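Local coordinates for DUF3248 domain-containing protein (Thermus thermophilus, PDB 2E6X) that is of unknown function, a small two-subunit member of the DUF3248 family built on a mixed three-stranded sheet with helices, at residues 25-30 against 43-48. Numbering follows the deposited sequence.
Sequences VLVVRV and PRLLNL
The guanidinium of R29 meets L45 with one flat face and P43 with its edge. L45 CG sits over the centre of that face, 3.7 Å above the plane, and the two methyls spread across it, CD1 near NE and CD2 near NH2. At the far edge, NH1 and NH2 converge end-on on a single acceptor, the carbonyl oxygen of P43. R29 NH2 lies 2.8 Å from P43 O and R29 NH1 3.0 Å from the same oxygen, both N-H bonds bent because one atom is shared; the oxygen is almost in the guanidinium plane. R29 gets there on an extended chain, with CG anti to its carbonyl carbon (chi1 -65°), while NE makes a salt bridge to E65, which, with the bonds to P43, should limit how far the guanidinium can turn. With an alanine in place of this arginine, the P43 carbonyl would probably lose both donors, E65 its charged mate, and L45 the flat surface it rests on. L45 also reaches V27, crossing it at about a right angle with L45 CD2 3.8 Å from V27 CB. Further along, L26 CD1 approaches L48 CD1 at 4.3 Å, a looser apolar touch. The contact thus lays the connection between helices 36-41 and 50-58 against the middle strand, 26-32, which runs between strands 13-19 and 62-66; at its L48 end, M53 and L56 of helix 50-58 continue the apolar packing, and E2 of the second subunit hydrogen-bonds L48 N.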
loop_
_atom_site.group_PDB
_atom_site.type_symbol
_atom_site.label_atom_id
_atom_site.label_comp_id
_atom_site.label_asym_id
_atom_site.label_seq_id
_atom_site.Cartn_x
_atom_site.Cartn_y
_atom_site.Cartn_z
ATOM N N VAL A 25 -12.014 9.105 -1.305
ATOM C CA VAL A 25 -10.610 8.804 -1.572
ATOM C C VAL A 25 -10.100 7.619 -0.731
ATOM O O VAL A 25 -10.357 7.558 0.483
ATOM C CB VAL A 25 -9.765 10.036 -1.259
ATOM C CG1 VAL A 25 -8.294 9.716 -1.407
ATOM C CG2 VAL A 25 -10.144 11.205 -2.225
ATOM N N LEU A 26 -9.377 6.702 -1.379
ATOM C CA LEU A 26 -8.791 5.570 -0.664
ATOM C C LEU A 26 -7.478 6.068 -0.056
ATOM O O LEU A 26 -6.635 6.616 -0.764
ATOM C CB LEU A 26 -8.480 4.387 -1.597
ATOM C CG LEU A 26 -7.656 3.306 -0.848
ATOM C CD1 LEU A 26 -8.612 2.533 0.118
ATOM C CD2 LEU A 26 -6.996 2.337 -1.836
ATOM N N VAL A 27 -7.317 5.895 1.255
ATOM C CA VAL A 27 -6.085 6.332 1.897
ATOM C C VAL A 27 -5.227 5.119 2.282
ATOM O O VAL A 27 -5.720 4.114 2.819
ATOM C CB VAL A 27 -6.385 7.194 3.169
ATOM C CG1 VAL A 27 -5.106 7.541 3.904
ATOM C CG2 VAL A 27 -7.164 8.498 2.764
ATOM N N VAL A 28 -3.962 5.165 1.914
ATOM C CA VAL A 28 -3.041 4.115 2.326
ATOM C C VAL A 28 -2.028 4.772 3.242
ATOM O O VAL A 28 -1.405 5.811 2.888
ATOM C CB VAL A 28 -2.360 3.483 1.124
ATOM C CG1 VAL A 28 -1.187 2.590 1.572
ATOM C CG2 VAL A 28 -3.425 2.660 0.365
ATOM N N ARG A 29 -1.904 4.238 4.449
ATOM C CA ARG A 29 -0.917 4.805 5.360
ATOM C C ARG A 29 0.194 3.790 5.529
ATOM O O ARG A 29 -0.080 2.594 5.702
ATOM C CB ARG A 29 -1.543 5.150 6.719
ATOM C CG ARG A 29 -2.561 6.226 6.603
ATOM C CD ARG A 29 -3.289 6.436 7.908
ATOM N NE ARG A 29 -4.150 7.618 7.800
ATOM C CZ ARG A 29 -5.094 7.918 8.672
ATOM N NH1 ARG A 29 -5.293 7.114 9.723
ATOM N NH2 ARG A 29 -5.859 8.995 8.472
ATOM N N VAL A 30 1.435 4.267 5.473
ATOM C CA VAL A 30 2.597 3.390 5.621
ATOM C C VAL A 30 3.706 4.001 6.492
ATOM O O VAL A 30 3.961 5.212 6.456
ATOM C CB VAL A 30 3.186 3.023 4.240
ATOM C CG1 VAL A 30 3.753 4.279 3.540
ATOM C CG2 VAL A 30 4.289 1.999 4.414
ATOM N N PRO A 43 -6.561 10.608 12.234
ATOM C CA PRO A 43 -8.005 10.589 11.983
ATOM C C PRO A 43 -8.381 9.220 11.448
ATOM O O PRO A 43 -7.650 8.638 10.643
ATOM C CB PRO A 43 -8.210 11.678 10.937
ATOM C CG PRO A 43 -7.119 12.633 11.218
ATOM C CD PRO A 43 -5.922 11.756 11.556
ATOM N N ARG A 44 -9.504 8.699 11.914
ATOM C CA ARG A 44 -9.959 7.395 11.489
ATOM C C ARG A 44 -10.366 7.265 10.037
ATOM O O ARG A 44 -11.012 8.134 9.484
ATOM C CB ARG A 44 -11.158 6.941 12.342
ATOM C CG ARG A 44 -10.826 6.608 13.782
ATOM C CD ARG A 44 -9.660 5.641 13.886
ATOM N NE ARG A 44 -9.264 5.423 15.279
ATOM C CZ ARG A 44 -8.777 6.367 16.086
ATOM N NH1 ARG A 44 -8.610 7.616 15.646
ATOM N NH2 ARG A 44 -8.474 6.067 17.344
ATOM N N LEU A 45 -10.021 6.134 9.453
ATOM C CA LEU A 45 -10.413 5.789 8.071
ATOM C C LEU A 45 -11.564 4.793 8.125
ATOM O O LEU A 45 -11.680 4.052 9.087
ATOM C CB LEU A 45 -9.283 5.112 7.331
ATOM C CG LEU A 45 -8.054 6.010 7.213
ATOM C CD1 LEU A 45 -6.914 5.227 6.601
ATOM C CD2 LEU A 45 -8.385 7.231 6.420
ATOM N N LEU A 46 -12.371 4.736 7.067
ATOM C CA LEU A 46 -13.509 3.820 7.024
ATOM C C LEU A 46 -13.294 2.537 6.231
ATOM O O LEU A 46 -12.701 2.556 5.117
ATOM C CB LEU A 46 -14.729 4.551 6.451
ATOM C CG LEU A 46 -15.326 5.679 7.313
ATOM C CD1 LEU A 46 -16.404 6.410 6.533
ATOM C CD2 LEU A 46 -15.901 5.085 8.622
ATOM N N ASN A 47 -13.795 1.419 6.785
ATOM C CA ASN A 47 -13.703 0.142 6.068
ATOM C C ASN A 47 -14.504 0.301 4.787
ATOM O O ASN A 47 -15.424 1.126 4.715
ATOM C CB ASN A 47 -14.341 -1.014 6.848
ATOM C CG ASN A 47 -13.732 -1.192 8.220
ATOM O OD1 ASN A 47 -12.509 -1.163 8.373
ATOM N ND2 ASN A 47 -14.590 -1.365 9.231
ATOM N N LEU A 48 -14.149 -0.453 3.760
ATOM C CA LEU A 48 -14.954 -0.381 2.549
ATOM C C LEU A 48 -14.804 -1.708 1.806
ATOM O O LEU A 48 -13.813 -2.429 1.997
ATOM C CB LEU A 48 -14.545 0.824 1.665
ATOM C CG LEU A 48 -13.224 0.639 0.944
ATOM C CD1 LEU A 48 -12.898 1.899 0.147
ATOM C CD2 LEU A 48 -12.147 0.388 1.934
#